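Stage II sporulation protein E (SpoIIE) (Moorella thermoacetica, PDB 3ZT9) probably acts as a manganese-dependent protein phosphatase of the PP2C clan, in a stressosome system adapted to control secondary messenger signalling. Local coordinates at residues 6-11 against 188-193; 12-17 against 181-186; 20-25 against 49-54. All blocks are in the same frame, centred on the assembly; numbering follows the deposited sequence.

Strand 6-11 comes first in the chain and pairs with the C-terminal segment 188-193 in contact 1. This closes a loop that holds nearly the whole protein. The next residues, 12-17, meet 181-186 in contact 2, so contact 2 is nested inside contact 1. Strand 21-28 then supplies residues 20-25, which pack under residues 49-54 of helix 43-60. That is contact 3, a short closure nested inside the other two. No two of the three cross. Contact 1 borders one sheet, contact 2 joins the loops at its end beside a manganese ion, and contact 3 packs helix 43-60 on the outer side of the second sheet.

Contact 1. Residues 6-11 against 188-193; sequences VGIYTR and AVIVAR. With MN (manganese (II) ion), chain D.
V6 straddles two residues of the opposite strand. Its CG1 leans on I190 CG2 at 3.8 Å, and its CG2 fills the shallow place over A192, 4.0 Å from A192 CB. CG1 anti to the backbone N (chi1 -175°) aims one branch at I190 and the other at A192. I8 and I190 lie side by side, with CG1 of I8 4.2 Å from CG1 of I190. Further along, the T10 methyl CG2 rests against the small A188 CB. On the other face G7 makes a dip beside the V191 bump, while Y9 pairs with V189. G7 and Y9 each form two backbone hydrogen bonds with these valines, the straightest from G7 N to V191 O (2.8 Å, 171°). At the C terminus R193 OXT binds a manganese ion at 2.3 Å. E141 and four waters complete that site, and one of the waters donates to R193 O. Strand 6-11 is the edge of an antiparallel sheet, and strand 144-148 flanks 187-192 on its far side. Helix 169-180 covers the face of Y9 and V191. Strand 21-28 of the second sheet packs on V6, I8 and A188, as expected of a PP2C-type beta sandwich.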
# COMPACT_ATOMS: atom_id res chain seq x y z
N VAL A 6 -7.20 -10.93 3.46
CA VAL A 6 -6.68 -9.79 2.68
C VAL A 6 -7.30 -9.76 1.30
O VAL A 6 -7.36 -10.79 0.62
CB VAL A 6 -5.14 -9.86 2.47
CG1 VAL A 6 -4.64 -8.60 1.77
CG2 VAL A 6 -4.42 -10.07 3.80
N GLY A 7 -7.76 -8.58 0.89
CA GLY A 7 -8.31 -8.38 -0.43
C GLY A 7 -7.45 -7.39 -1.20
O GLY A 7 -6.98 -6.38 -0.65
N ILE A 8 -7.25 -7.67 -2.50
CA ILE A 8 -6.52 -6.77 -3.39
C ILE A 8 -7.39 -6.44 -4.60
O ILE A 8 -7.99 -7.33 -5.19
CB ILE A 8 -5.25 -7.44 -3.92
CG1 ILE A 8 -4.27 -7.68 -2.77
CG2 ILE A 8 -4.60 -6.59 -5.00
CD1 ILE A 8 -2.96 -8.38 -3.22
N TYR A 9 -7.37 -5.18 -5.04
CA TYR A 9 -8.02 -4.80 -6.30
C TYR A 9 -7.15 -3.81 -7.03
O TYR A 9 -6.61 -2.89 -6.41
CB TYR A 9 -9.35 -4.13 -6.03
CG TYR A 9 -10.04 -3.55 -7.26
CD1 TYR A 9 -10.86 -4.36 -8.05
CD2 TYR A 9 -9.92 -2.20 -7.59
CE1 TYR A 9 -11.52 -3.84 -9.17
CE2 TYR A 9 -10.60 -1.67 -8.72
CZ TYR A 9 -11.40 -2.50 -9.48
OH TYR A 9 -12.06 -1.97 -10.59
N THR A 10 -7.00 -3.98 -8.33
CA THR A 10 -6.33 -2.93 -9.13
C THR A 10 -7.13 -2.76 -10.44
O THR A 10 -7.84 -3.70 -10.87
CB THR A 10 -4.84 -3.29 -9.53
OG1 THR A 10 -4.81 -4.44 -10.39
CG2 THR A 10 -3.97 -3.56 -8.30
N ARG A 11 -7.02 -1.58 -11.02
CA ARG A 11 -7.70 -1.29 -12.28
C ARG A 11 -6.87 -0.25 -13.02
O ARG A 11 -6.53 0.81 -12.47
CB ARG A 11 -9.12 -0.73 -12.04
CG ARG A 11 -9.91 -0.60 -13.35
CD ARG A 11 -11.29 0.01 -13.14
NE ARG A 11 -11.20 1.37 -12.60
CZ ARG A 11 -12.17 1.98 -11.93
NH1 ARG A 11 -13.33 1.38 -11.72
NH2 ARG A 11 -11.99 3.22 -11.48
N ALA A 188 -5.51 1.21 -7.04
CA ALA A 188 -5.04 0.03 -6.34
C ALA A 188 -5.52 0.13 -4.89
O ALA A 188 -5.42 1.18 -4.28
CB ALA A 188 -3.50 -0.04 -6.36
N VAL A 189 -6.02 -0.97 -4.35
CA VAL A 189 -6.53 -0.97 -2.99
C VAL A 189 -6.23 -2.29 -2.33
O VAL A 189 -6.46 -3.32 -2.96
CB VAL A 189 -8.08 -0.87 -2.96
CG1 VAL A 189 -8.55 -0.62 -1.49
CG2 VAL A 189 -8.59 0.21 -3.88
N ILE A 190 -5.81 -2.25 -1.06
CA ILE A 190 -5.70 -3.47 -0.23
C ILE A 190 -6.51 -3.26 1.04
O ILE A 190 -6.48 -2.18 1.62
CB ILE A 190 -4.23 -3.70 0.20
CG1 ILE A 190 -3.38 -4.00 -1.05
CG2 ILE A 190 -4.14 -4.87 1.15
CD1 ILE A 190 -1.86 -4.16 -0.70
N VAL A 191 -7.28 -4.27 1.47
CA VAL A 191 -7.87 -4.25 2.81
C VAL A 191 -7.43 -5.54 3.48
O VAL A 191 -7.50 -6.57 2.85
CB VAL A 191 -9.40 -4.22 2.73
CG1 VAL A 191 -10.01 -4.52 4.11
CG2 VAL A 191 -9.89 -2.83 2.17
N ALA A 192 -6.98 -5.46 4.73
CA ALA A 192 -6.58 -6.63 5.54
C ALA A 192 -7.31 -6.55 6.88
O ALA A 192 -7.34 -5.49 7.50
CB ALA A 192 -5.08 -6.63 5.77
N ARG A 193 -7.90 -7.65 7.34
CA ARG A 193 -8.57 -7.60 8.62
C ARG A 193 -8.69 -8.96 9.24
O ARG A 193 -8.62 -9.95 8.53
CB ARG A 193 -9.96 -7.03 8.43
CG ARG A 193 -10.78 -7.85 7.46
CD ARG A 193 -12.05 -7.10 7.03
NE ARG A 193 -12.85 -8.00 6.23
CZ ARG A 193 -14.07 -7.73 5.79
NH1 ARG A 193 -14.63 -6.56 6.04
NH2 ARG A 193 -14.71 -8.64 5.10
OXT ARG A 193 -8.88 -9.04 10.45
MN MN D . -9.87 -10.74 11.70
O HOH W 1 -10.95 -11.36 9.79
O HOH W 2 -11.77 -9.74 12.04
O HOH W 3 -11.01 -12.44 12.60
O HOH W 4 -8.05 -11.92 11.28

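Contact 2. Residues 12-17 against 181-186; sequences AREGEI and GRRDDD. With MN (manganese (II) ion), chain C.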
# COMPACT_ATOMS: atom_id res chain seq x y z
N ALA A 12 -6.56 -0.53 -14.28
CA ALA A 12 -5.83 0.45 -15.08
C ALA A 12 -6.68 1.68 -15.37
O ALA A 12 -7.89 1.58 -15.56
CB ALA A 12 -5.39 -0.16 -16.39
N ARG A 13 -6.01 2.84 -15.47
CA ARG A 13 -6.58 4.02 -16.07
C ARG A 13 -7.31 3.66 -17.36
O ARG A 13 -6.81 2.89 -18.19
CB ARG A 13 -5.46 5.05 -16.39
CG ARG A 13 -5.97 6.30 -17.16
CD ARG A 13 -4.83 7.13 -17.69
NE ARG A 13 -5.31 8.14 -18.63
CZ ARG A 13 -5.28 9.45 -18.41
NH1 ARG A 13 -4.79 9.93 -17.27
NH2 ARG A 13 -5.74 10.28 -19.33
N GLU A 14 -8.49 4.23 -17.55
CA GLU A 14 -9.32 3.97 -18.73
C GLU A 14 -8.53 4.13 -20.02
O GLU A 14 -7.81 5.11 -20.19
CB GLU A 14 -10.46 4.98 -18.70
CG GLU A 14 -11.59 4.81 -19.67
CD GLU A 14 -12.58 5.93 -19.44
OE1 GLU A 14 -12.18 6.98 -18.87
OE2 GLU A 14 -13.75 5.77 -19.78
N GLY A 15 -8.65 3.18 -20.93
CA GLY A 15 -7.88 3.25 -22.16
C GLY A 15 -6.48 2.66 -22.12
O GLY A 15 -5.89 2.45 -23.18
N GLU A 16 -5.91 2.42 -20.94
CA GLU A 16 -4.61 1.71 -20.84
C GLU A 16 -4.79 0.18 -20.80
O GLU A 16 -5.83 -0.33 -20.39
CB GLU A 16 -3.83 2.15 -19.59
CG GLU A 16 -3.71 3.66 -19.41
CD GLU A 16 -2.92 4.35 -20.50
OE1 GLU A 16 -1.98 3.74 -21.07
OE2 GLU A 16 -3.24 5.53 -20.78
N ILE A 17 -3.78 -0.55 -21.27
CA ILE A 17 -3.82 -2.00 -21.18
C ILE A 17 -2.94 -2.56 -20.06
O ILE A 17 -2.94 -3.77 -19.85
CB ILE A 17 -3.41 -2.69 -22.51
CG1 ILE A 17 -2.03 -2.21 -22.96
CG2 ILE A 17 -4.46 -2.43 -23.59
CD1 ILE A 17 -1.43 -3.10 -24.04
N GLY A 181 -13.01 4.63 -7.11
CA GLY A 181 -11.83 4.72 -7.98
C GLY A 181 -12.05 5.72 -9.11
O GLY A 181 -13.08 5.71 -9.76
N ARG A 182 -11.08 6.61 -9.36
CA ARG A 182 -11.19 7.49 -10.53
C ARG A 182 -10.98 6.70 -11.80
O ARG A 182 -10.15 5.80 -11.82
CB ARG A 182 -10.13 8.59 -10.47
CG ARG A 182 -10.19 9.44 -9.24
CD ARG A 182 -9.05 10.42 -9.25
NE ARG A 182 -9.17 11.32 -10.39
CZ ARG A 182 -8.77 12.58 -10.39
NH1 ARG A 182 -8.20 13.11 -9.31
NH2 ARG A 182 -8.93 13.33 -11.48
N ARG A 183 -11.65 7.04 -12.88
CA ARG A 183 -11.39 6.28 -14.09
C ARG A 183 -10.23 6.91 -14.89
O ARG A 183 -9.61 6.25 -15.74
CB ARG A 183 -12.70 6.05 -14.87
CG ARG A 183 -12.58 5.11 -16.07
CD ARG A 183 -12.67 3.61 -15.72
NE ARG A 183 -13.91 3.23 -15.05
CZ ARG A 183 -15.13 3.44 -15.54
NH1 ARG A 183 -15.31 4.03 -16.72
NH2 ARG A 183 -16.19 3.06 -14.84
N ASP A 184 -9.84 8.14 -14.53
CA ASP A 184 -8.72 8.79 -15.21
C ASP A 184 -7.34 8.51 -14.58
O ASP A 184 -6.33 9.09 -14.97
CB ASP A 184 -8.99 10.31 -15.38
CG ASP A 184 -8.94 11.07 -14.06
OD1 ASP A 184 -8.88 10.46 -13.00
OD2 ASP A 184 -8.98 12.32 -14.08
N ASP A 185 -7.28 7.57 -13.65
CA ASP A 185 -5.99 7.19 -13.10
C ASP A 185 -6.08 5.72 -12.80
O ASP A 185 -7.19 5.17 -12.71
CB ASP A 185 -5.64 7.99 -11.82
CG ASP A 185 -4.15 7.87 -11.46
OD1 ASP A 185 -3.36 7.44 -12.34
OD2 ASP A 185 -3.75 8.19 -10.32
N ASP A 186 -4.93 5.09 -12.65
CA ASP A 186 -4.86 3.72 -12.13
C ASP A 186 -5.37 3.68 -10.70
O ASP A 186 -5.24 4.65 -9.98
CB ASP A 186 -3.42 3.26 -12.14
CG ASP A 186 -2.83 3.29 -13.54
OD1 ASP A 186 -3.34 2.58 -14.39
OD2 ASP A 186 -1.86 4.01 -13.76
MN MN C . -1.89 7.69 -9.27
O HOH W 5 -0.98 7.63 -11.31
O HOH W 6 -2.71 5.66 -9.41
O HOH W 7 -0.80 9.63 -9.55
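R13 N donates to D186 OD1 over 2.9 Å in a nearly straight bond (168°). It reaches the oxygen from above the carboxylate plane. G20 N also bonds to this oxygen, so two backbone N-H groups grip it and fix the D186 side chain. E14 N gives the second bond across the contact, to R183 O at 2.9 Å. One bond ties backbone to carboxylate, the other backbone to backbone; together they make the tight part. R13 adds the aliphatic part of its side chain. CG is anti to the backbone N (chi1 175°), and the chain runs extended along the backbone of D184 and D185. R13 CB lies 3.7 Å from D185 C, and R13 CG lies 3.6 Å from D184 O. A type II beta turn from R13 to E16, closed by a bond from E16 N to R13 O, keeps the 12-17 side compact.

The solvent side is looser. E14 CB packs on R183 CG at 3.4 Å, but the charged ends barely meet. E14 OE2 is 3.9 Å from R183 NH1, a long salt bridge at the guanidinium edge, with the two planes 87° apart. R182 instead grips D184 side-on, NE to OD1 and NH2 to OD2. Beside this surface lies a metal site. D185 OD2 binds manganese at 2.2 Å, together with D38 and D150. One metal-bound water donates to D185 OD1, and another lies within bonding distance of D186 O. This is consistent with the aspartate-rich metal centre of PP2C phosphatases.

The contact joins two loops at one end of the sandwich. Segment 12-17 links strand 6-11 to strand 21-28, and segment 181-186 links helix 169-180 to strand 187-192. H42, just before helix 43-60, touches both R13 and D186.

Contact 3. Residues 20-25 against 49-54; sequences GDACLV and AAEIAI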
# COMPACT_ATOMS: atom_id res chain seq x y z
N GLY A 20 -0.67 1.01 -13.99
CA GLY A 20 0.54 1.61 -13.47
C GLY A 20 0.74 1.56 -11.97
O GLY A 20 1.75 2.05 -11.47
N ASP A 21 -0.20 0.97 -11.23
CA ASP A 21 -0.04 0.74 -9.80
C ASP A 21 0.27 -0.76 -9.56
O ASP A 21 0.01 -1.60 -10.41
CB ASP A 21 -1.33 1.06 -9.01
CG ASP A 21 -1.75 2.53 -9.05
OD1 ASP A 21 -0.95 3.40 -9.43
OD2 ASP A 21 -2.90 2.78 -8.62
N ALA A 22 0.81 -1.08 -8.39
CA ALA A 22 1.06 -2.47 -8.03
C ALA A 22 0.79 -2.73 -6.56
O ALA A 22 0.98 -1.85 -5.73
CB ALA A 22 2.50 -2.85 -8.36
N CYS A 23 0.39 -3.97 -6.24
CA CYS A 23 0.12 -4.42 -4.86
C CYS A 23 0.99 -5.63 -4.49
O CYS A 23 1.30 -6.47 -5.34
CB CYS A 23 -1.37 -4.83 -4.73
SG CYS A 23 -2.46 -3.42 -4.91
N LEU A 24 1.36 -5.73 -3.21
CA LEU A 24 2.06 -6.89 -2.67
C LEU A 24 1.41 -7.27 -1.34
O LEU A 24 1.13 -6.40 -0.52
CB LEU A 24 3.52 -6.55 -2.38
CG LEU A 24 4.33 -7.64 -1.67
CD1 LEU A 24 4.58 -8.80 -2.60
CD2 LEU A 24 5.65 -7.07 -1.19
N VAL A 25 1.12 -8.54 -1.18
CA VAL A 25 0.77 -9.12 0.12
C VAL A 25 1.68 -10.30 0.29
O VAL A 25 1.66 -11.22 -0.53
CB VAL A 25 -0.71 -9.59 0.19
CG1 VAL A 25 -0.97 -10.27 1.51
CG2 VAL A 25 -1.63 -8.35 -0.01
N ALA A 49 7.67 0.53 -13.30
CA ALA A 49 8.28 1.10 -12.08
C ALA A 49 7.58 0.60 -10.83
O ALA A 49 8.24 0.26 -9.84
CB ALA A 49 8.28 2.64 -12.12
N ALA A 50 6.25 0.55 -10.86
CA ALA A 50 5.49 0.10 -9.68
C ALA A 50 5.86 -1.35 -9.38
O ALA A 50 6.04 -1.71 -8.22
CB ALA A 50 4.00 0.24 -9.89
N GLU A 51 6.01 -2.16 -10.42
CA GLU A 51 6.36 -3.57 -10.23
C GLU A 51 7.82 -3.74 -9.77
O GLU A 51 8.12 -4.60 -8.94
CB GLU A 51 6.05 -4.39 -11.49
CG GLU A 51 4.53 -4.41 -11.80
CD GLU A 51 3.70 -5.22 -10.78
OE1 GLU A 51 4.24 -6.00 -9.99
OE2 GLU A 51 2.47 -5.08 -10.78
N ILE A 52 8.74 -2.93 -10.28
CA ILE A 52 10.10 -2.93 -9.73
C ILE A 52 10.10 -2.60 -8.23
O ILE A 52 10.82 -3.25 -7.42
CB ILE A 52 10.99 -1.91 -10.45
CG1 ILE A 52 11.35 -2.44 -11.86
CG2 ILE A 52 12.29 -1.71 -9.67
CD1 ILE A 52 12.02 -1.45 -12.70
N ALA A 53 9.33 -1.60 -7.84
CA ALA A 53 9.24 -1.24 -6.41
C ALA A 53 8.73 -2.42 -5.57
O ALA A 53 9.31 -2.72 -4.52
CB ALA A 53 8.33 -0.02 -6.23
N ILE A 54 7.63 -3.06 -5.99
CA ILE A 54 7.08 -4.22 -5.28
C ILE A 54 8.08 -5.39 -5.20
O ILE A 54 8.28 -5.99 -4.13
CB ILE A 54 5.74 -4.70 -5.99
CG1 ILE A 54 4.62 -3.67 -5.80
CG2 ILE A 54 5.29 -6.07 -5.55
CD1 ILE A 54 4.43 -3.27 -4.44
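I54 lies over A22 and L24. Its CB stands back and divides into two branches. CG1 is anti to the carbonyl carbon (chi1 -69°), which brings it down onto A22 CB at 3.4 Å, tighter than usual for two carbons. At the tip, I54 CD1 reaches 3.9 Å from A22 O and also comes near L24 CB. The other branch, CG2, meets L24 CB at 3.7 Å and also comes near C23 O. The I54 and L24 side chains run antiparallel past one another, so the L24 contact falls mostly on its CB. Cutting I54 back to an alanine is likely to open a gap over A22 and take from L24 its apolar partner on the helix.

One helical turn earlier, A50 lets the backbones come close. A50 CB lies 3.3 Å from G20 O and 3.8 Å from A22 CB. E51, bent at chi2, closes the side of A22 with OE2 3.3 Å from A22 CB. The A22 methyl is thus enclosed by A50, E51 and I54. The contact is van der Waals packing, mostly apolar, with the E51 carboxylate and the G20 carbonyl also touching methyl groups. The strand and helix axes are 7.0 Å apart and only 20° from parallel.

D21 and C23 point to the opposite face of the strand. There D21 OD2 is hydrogen-bonded to S149 OG close to a bound manganese ion, and C23 packs on I8 and T10 of strand 6-11. Strand 21-28 is the edge of its sheet, beside strand 31-39, whose A35 touches both L24 and I54. Helix 43-60 thus lies on the outer side of this sheet, consistent with the alpha-beta-beta-alpha fold of PP2C phosphatases, and helix 65-76 packs against its A49, I52 and A53.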